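Local coordinates for glycerol-3-phosphate dehydrogenase [NAD(+)] 1 (PDB 4FGW), which reduces dihydroxyacetone phosphate reversibly with NADH to glycerol 3-phosphate, supporting the glycerol accumulation that protects yeast cells during hyperosmotic stress, at residues Gly43-Thr48 with Val122-His127; Ile49-Ala54 with Ala189-Ser194. One frame throughout, in Å; residues are numbered along the deposited sequence.

Interaction 1 (Gly43-Thr48 with Val122-His127)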
loop_
_atom_site.group_PDB
_atom_site.type_symbol
_atom_site.label_atom_id
_atom_site.label_comp_id
_atom_site.label_asym_id
_atom_site.label_seq_id
_atom_site.Cartn_x
_atom_site.Cartn_y
_atom_site.Cartn_z
ATOM N N GLY A 43 -25.059 -2.274 -16.941
ATOM C CA GLY A 43 -24.327 -1.009 -16.975
ATOM C C GLY A 43 -22.858 -1.196 -17.317
ATOM O O GLY A 43 -22.489 -2.175 -17.976
ATOM N N ASN A 44 -22.029 -0.257 -16.883
ATOM C CA ASN A 44 -20.566 -0.301 -16.983
ATOM C C ASN A 44 -19.955 -1.623 -16.570
ATOM O O ASN A 44 -19.458 -2.395 -17.351
ATOM C CB ASN A 44 -20.019 0.731 -16.009
ATOM C CG ASN A 44 -19.204 1.760 -16.668
ATOM O OD1 ASN A 44 -18.952 2.810 -16.121
ATOM N ND2 ASN A 44 -18.791 1.479 -17.863
ATOM N N TRP A 45 -19.998 -1.825 -15.275
ATOM C CA TRP A 45 -19.464 -2.974 -14.576
ATOM C C TRP A 45 -20.225 -4.254 -14.884
ATOM O O TRP A 45 -19.605 -5.307 -15.031
ATOM C CB TRP A 45 -19.381 -2.663 -13.068
ATOM C CG TRP A 45 -18.466 -3.527 -12.234
ATOM C CD1 TRP A 45 -18.635 -3.840 -10.917
ATOM C CD2 TRP A 45 -17.210 -4.110 -12.625
ATOM N NE1 TRP A 45 -17.576 -4.596 -10.467
ATOM C CE2 TRP A 45 -16.688 -4.775 -11.493
ATOM C CE3 TRP A 45 -16.485 -4.156 -13.827
ATOM C CZ2 TRP A 45 -15.478 -5.473 -11.527
ATOM C CZ3 TRP A 45 -15.271 -4.825 -13.854
ATOM C CH2 TRP A 45 -14.774 -5.462 -12.711
ATOM N N GLY A 46 -21.544 -4.137 -15.023
ATOM C CA GLY A 46 -22.445 -5.235 -15.351
ATOM C C GLY A 46 -22.136 -5.912 -16.671
ATOM O O GLY A 46 -22.048 -7.143 -16.717
ATOM N N THR A 47 -21.965 -5.111 -17.751
ATOM C CA THR A 47 -21.650 -5.606 -19.102
ATOM C C THR A 47 -20.246 -6.209 -19.135
ATOM O O THR A 47 -20.039 -7.253 -19.757
ATOM C CB THR A 47 -21.826 -4.496 -20.153
ATOM O OG1 THR A 47 -23.065 -3.836 -19.933
ATOM C CG2 THR A 47 -21.773 -5.016 -21.579
ATOM N N THR A 48 -19.293 -5.544 -18.458
ATOM C CA THR A 48 -17.900 -5.962 -18.357
ATOM C C THR A 48 -17.795 -7.322 -17.657
ATOM O O THR A 48 -17.182 -8.234 -18.209
ATOM C CB THR A 48 -17.059 -4.857 -17.696
ATOM O OG1 THR A 48 -17.254 -3.628 -18.401
ATOM C CG2 THR A 48 -15.587 -5.193 -17.668
ATOM N N VAL A 122 -24.934 -13.235 -10.735
ATOM C CA VAL A 122 -23.890 -12.233 -10.519
ATOM C C VAL A 122 -24.623 -10.883 -10.454
ATOM O O VAL A 122 -25.162 -10.433 -11.467
ATOM C CB VAL A 122 -22.778 -12.272 -11.604
ATOM C CG1 VAL A 122 -21.690 -11.243 -11.312
ATOM C CG2 VAL A 122 -22.173 -13.666 -11.727
ATOM N N PHE A 123 -24.737 -10.292 -9.252
ATOM C CA PHE A 123 -25.429 -9.008 -9.095
ATOM C C PHE A 123 -24.451 -7.894 -9.383
ATOM O O PHE A 123 -23.383 -7.830 -8.768
ATOM C CB PHE A 123 -26.018 -8.848 -7.691
ATOM C CG PHE A 123 -27.164 -9.776 -7.390
ATOM C CD1 PHE A 123 -26.948 -10.987 -6.740
ATOM C CD2 PHE A 123 -28.468 -9.435 -7.744
ATOM C CE1 PHE A 123 -28.018 -11.835 -6.446
ATOM C CE2 PHE A 123 -29.533 -10.288 -7.452
ATOM C CZ PHE A 123 -29.303 -11.477 -6.798
ATOM N N ASN A 124 -24.794 -7.043 -10.346
ATOM C CA ASN A 124 -23.948 -5.923 -10.740
ATOM C C ASN A 124 -24.784 -4.709 -11.172
ATOM O O ASN A 124 -24.743 -4.270 -12.326
ATOM C CB ASN A 124 -22.919 -6.361 -11.794
ATOM C CG ASN A 124 -21.678 -5.514 -11.838
ATOM O OD1 ASN A 124 -20.607 -5.985 -12.224
ATOM N ND2 ASN A 124 -21.780 -4.250 -11.443
ATOM N N ILE A 125 -25.457 -4.092 -10.207
ATOM C CA ILE A 125 -26.285 -2.905 -10.428
ATOM C C ILE A 125 -25.971 -1.878 -9.374
ATOM O O ILE A 125 -25.437 -2.238 -8.359
ATOM C CB ILE A 125 -27.811 -3.202 -10.299
ATOM C CG1 ILE A 125 -28.178 -3.488 -8.859
ATOM C CG2 ILE A 125 -28.240 -4.331 -11.160
ATOM C CD1 ILE A 125 -28.396 -4.895 -8.599
ATOM N N PRO A 126 -26.325 -0.613 -9.583
ATOM C CA PRO A 126 -26.027 0.393 -8.547
ATOM C C PRO A 126 -26.836 0.111 -7.270
ATOM O O PRO A 126 -27.953 -0.410 -7.326
ATOM C CB PRO A 126 -26.447 1.722 -9.195
ATOM C CG PRO A 126 -26.628 1.432 -10.644
ATOM C CD PRO A 126 -27.021 -0.002 -10.734
ATOM N N HIS A 127 -26.240 0.441 -6.122
ATOM C CA HIS A 127 -26.742 0.249 -4.754
ATOM C C HIS A 127 -28.208 0.643 -4.535
ATOM O O HIS A 127 -28.934 -0.061 -3.828
ATOM C CB HIS A 127 -25.808 0.978 -3.770
ATOM C CG HIS A 127 -24.358 0.674 -4.008
ATOM N ND1 HIS A 127 -23.750 0.929 -5.238
ATOM C CD2 HIS A 127 -23.435 0.150 -3.168
ATOM C CE1 HIS A 127 -22.497 0.517 -5.110
ATOM N NE2 HIS A 127 -22.256 0.055 -3.880
#

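Interaction 2 (Ile49-Ala54 with Ala189-Ser194)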
loop_
_atom_site.group_PDB
_atom_site.type_symbol
_atom_site.label_atom_id
_atom_site.label_comp_id
_atom_site.label_asym_id
_atom_site.label_seq_id
_atom_site.Cartn_x
_atom_site.Cartn_y
_atom_site.Cartn_z
ATOM N N ILE A 49 -18.423 -7.469 -16.475
ATOM C CA ILE A 49 -18.396 -8.732 -15.744
ATOM C C ILE A 49 -19.082 -9.873 -16.501
ATOM O O ILE A 49 -18.623 -11.012 -16.431
ATOM C CB ILE A 49 -18.773 -8.589 -14.239
ATOM C CG1 ILE A 49 -17.791 -9.361 -13.338
ATOM C CG2 ILE A 49 -20.221 -8.967 -13.939
ATOM C CD1 ILE A 49 -16.461 -8.662 -13.076
ATOM N N ALA A 50 -20.130 -9.540 -17.282
ATOM C CA ALA A 50 -20.885 -10.469 -18.121
ATOM C C ALA A 50 -20.043 -10.955 -19.308
ATOM O O ALA A 50 -20.212 -12.092 -19.744
ATOM C CB ALA A 50 -22.152 -9.803 -18.610
ATOM N N LYS A 51 -19.126 -10.094 -19.812
ATOM C CA LYS A 51 -18.192 -10.397 -20.904
ATOM C C LYS A 51 -17.136 -11.391 -20.386
ATOM O O LYS A 51 -16.824 -12.365 -21.077
ATOM C CB LYS A 51 -17.531 -9.101 -21.417
ATOM C CG LYS A 51 -16.497 -9.294 -22.525
ATOM C CD LYS A 51 -15.777 -7.992 -22.842
ATOM C CE LYS A 51 -14.696 -8.146 -23.882
ATOM N NZ LYS A 51 -13.433 -8.676 -23.310
ATOM N N VAL A 52 -16.615 -11.141 -19.160
ATOM C CA VAL A 52 -15.634 -11.961 -18.436
ATOM C C VAL A 52 -16.213 -13.382 -18.215
ATOM O O VAL A 52 -15.548 -14.381 -18.518
ATOM C CB VAL A 52 -15.242 -11.254 -17.105
ATOM C CG1 VAL A 52 -14.564 -12.202 -16.116
ATOM C CG2 VAL A 52 -14.368 -10.029 -17.367
ATOM N N VAL A 53 -17.467 -13.447 -17.722
ATOM C CA VAL A 53 -18.212 -14.675 -17.443
ATOM C C VAL A 53 -18.529 -15.459 -18.737
ATOM O O VAL A 53 -18.299 -16.671 -18.767
ATOM C CB VAL A 53 -19.443 -14.378 -16.544
ATOM C CG1 VAL A 53 -20.473 -15.498 -16.586
ATOM C CG2 VAL A 53 -19.010 -14.103 -15.104
ATOM N N ALA A 54 -18.984 -14.770 -19.813
ATOM C CA ALA A 54 -19.284 -15.401 -21.110
ATOM C C ALA A 54 -18.048 -16.023 -21.770
ATOM O O ALA A 54 -18.160 -17.071 -22.416
ATOM C CB ALA A 54 -19.952 -14.411 -22.056
ATOM N N ALA A 189 -12.764 -4.188 -19.482
ATOM C CA ALA A 189 -13.409 -4.356 -20.795
ATOM C C ALA A 189 -12.388 -4.256 -21.925
ATOM O O ALA A 189 -12.402 -5.086 -22.824
ATOM C CB ALA A 189 -14.509 -3.318 -20.983
ATOM N N GLN A 190 -11.461 -3.280 -21.831
ATOM C CA GLN A 190 -10.378 -3.054 -22.789
ATOM C C GLN A 190 -9.289 -4.129 -22.674
ATOM O O GLN A 190 -8.316 -4.109 -23.432
ATOM C CB GLN A 190 -9.758 -1.672 -22.561
ATOM C CG GLN A 190 -10.485 -0.546 -23.262
ATOM C CD GLN A 190 -9.758 0.753 -23.044
ATOM O OE1 GLN A 190 -8.899 1.150 -23.837
ATOM N NE2 GLN A 190 -10.080 1.439 -21.958
ATOM N N GLU A 191 -9.444 -5.050 -21.705
ATOM C CA GLU A 191 -8.522 -6.145 -21.394
ATOM C C GLU A 191 -7.166 -5.653 -20.882
ATOM O O GLU A 191 -6.141 -6.307 -21.091
ATOM C CB GLU A 191 -8.426 -7.181 -22.533
ATOM C CG GLU A 191 -9.757 -7.845 -22.839
ATOM C CD GLU A 191 -9.768 -8.938 -23.889
ATOM O OE1 GLU A 191 -8.704 -9.214 -24.491
ATOM O OE2 GLU A 191 -10.853 -9.523 -24.110
ATOM N N HIS A 192 -7.174 -4.488 -20.198
ATOM C CA HIS A 192 -5.995 -3.910 -19.552
ATOM C C HIS A 192 -5.835 -4.676 -18.242
ATOM O O HIS A 192 -6.795 -4.783 -17.472
ATOM C CB HIS A 192 -6.186 -2.408 -19.280
ATOM C CG HIS A 192 -6.171 -1.527 -20.494
ATOM N ND1 HIS A 192 -6.157 -2.050 -21.778
ATOM C CD2 HIS A 192 -6.194 -0.177 -20.574
ATOM C CE1 HIS A 192 -6.163 -1.004 -22.590
ATOM N NE2 HIS A 192 -6.180 0.143 -21.910
ATOM N N TRP A 193 -4.656 -5.266 -18.024
ATOM C CA TRP A 193 -4.403 -6.084 -16.845
ATOM C C TRP A 193 -4.643 -5.420 -15.475
ATOM O O TRP A 193 -4.098 -4.361 -15.166
ATOM C CB TRP A 193 -3.043 -6.797 -16.918
ATOM C CG TRP A 193 -2.798 -7.686 -15.739
ATOM C CD1 TRP A 193 -3.359 -8.905 -15.501
ATOM C CD2 TRP A 193 -2.017 -7.369 -14.578
ATOM N NE1 TRP A 193 -2.931 -9.395 -14.289
ATOM C CE2 TRP A 193 -2.098 -8.474 -13.704
ATOM C CE3 TRP A 193 -1.223 -6.268 -14.205
ATOM C CZ2 TRP A 193 -1.408 -8.519 -12.485
ATOM C CZ3 TRP A 193 -0.534 -6.314 -13.000
ATOM C CH2 TRP A 193 -0.617 -7.436 -12.162
ATOM N N SER A 194 -5.453 -6.088 -14.664
ATOM C CA SER A 194 -5.787 -5.726 -13.292
ATOM C C SER A 194 -6.154 -7.011 -12.540
ATOM O O SER A 194 -6.094 -8.107 -13.112
ATOM C CB SER A 194 -6.921 -4.698 -13.230
ATOM O OG SER A 194 -8.140 -5.182 -13.771
#

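Interaction 1 (Gly43-Thr48 with Val122-His127)
Trp45 and Gly46 meet Asn124 in a small, mostly buried contact that sets the first turn of helix 44-59 against the loop leaving strand 120-123. Only 152 Å² is buried between the segments, and Asn124 supplies more than half of it. Its side chain lies over one face of the indole, above the CG-CD1 side of the five-membered ring: CG of Asn124 lies 3.6 Å from CD1 of Trp45, and the amide stands almost upright on the ring, the planes being 83° apart. The Trp45 ring reaches this place with CG anti to the backbone N (chi1 -161°), which also carries it to Ala185 and Val188 of helix 185-189. With an alanine in place of this tryptophan, the Asn124 amide is likely to lose its aromatic cover, and a gap to open beside Ala185. On the helix side, CG of Asn124 is 3.5 Å from N of Gly46, while its CB rests 3.8 Å from CA of Gly46. Gly46 is the last glycine of a GxGxxG sequence at the strand-turn-helix of a Rossmann fold, and residues 43-46 probably bind NAD(+), as inferred from relatives. The closeness is consistent with a glycine here: the two CA atoms of Gly46 and Asn124 are 4.9 Å apart, and a side-chain carbon on Gly46 would sit tightly against O of Asn124. Gly43 is the N-cap of the helix, and its O takes two bonds from Thr47, from N at 3.0 Å and from OG1 at 2.6 Å, the hydroxyl being tilted 19° from the carbonyl plane.

Interaction 2 (Ile49-Ala54 with Ala189-Ser194)
Lys51 and Glu191 form the polar part of this contact, a salt bridge between the middle of helix 44-59 and the loop that follows helix 185-189. NZ of Lys51 donates to OE2 of Glu191 at 2.8 Å, and OE2 accepts with its anti lone pair, on the side away from the other carboxylate oxygen. The lysine runs out extended from a chi1 of 178° and bends only at its last torsion (chi4 -81°), turning the ammonium to the acid; the two side chains cross at about a right angle. Glu55, a turn further along the same helix, gives NZ a second salt bridge, so the charge is shared between two carboxylates.

Nonbonded contact is slighter. CE of Lys51 lies 4.0 Å from O of Ala189, and NZ stands 3.8 Å from the same oxygen, a loose approach. Ala189 ends its helix, where the carbonyl ends carry partial negative charge, which would probably suit the ammonium. Total burial is 112 Å², with Lys51 accounting for over half.

Glu191 itself has positive phi (65°), and with two bonds running back into the last turn the end of helix 185-189 is a Schellman motif.

Along the chain the segments alternate, 43-48 and 49-54 running on directly, then 122-127 and finally 189-194. Both interactions draw on helix 44-59, interaction 1 from its first turn and interaction 2 from its middle, and their centres lie 12 Å apart. They also touch: CG2 of Thr48 packs 3.5 Å from N of Ala189, and CG1 of Val122 meets CG2 of Ile49 at 3.8 Å. Strands 35-40 and 120-123 are neighbours in the mixed sheet, with 194-199 further across it. One helix of the Rossmann domain thus joins the probable NAD(+)-binding turn at its start to the region around helix 185-189 farther along.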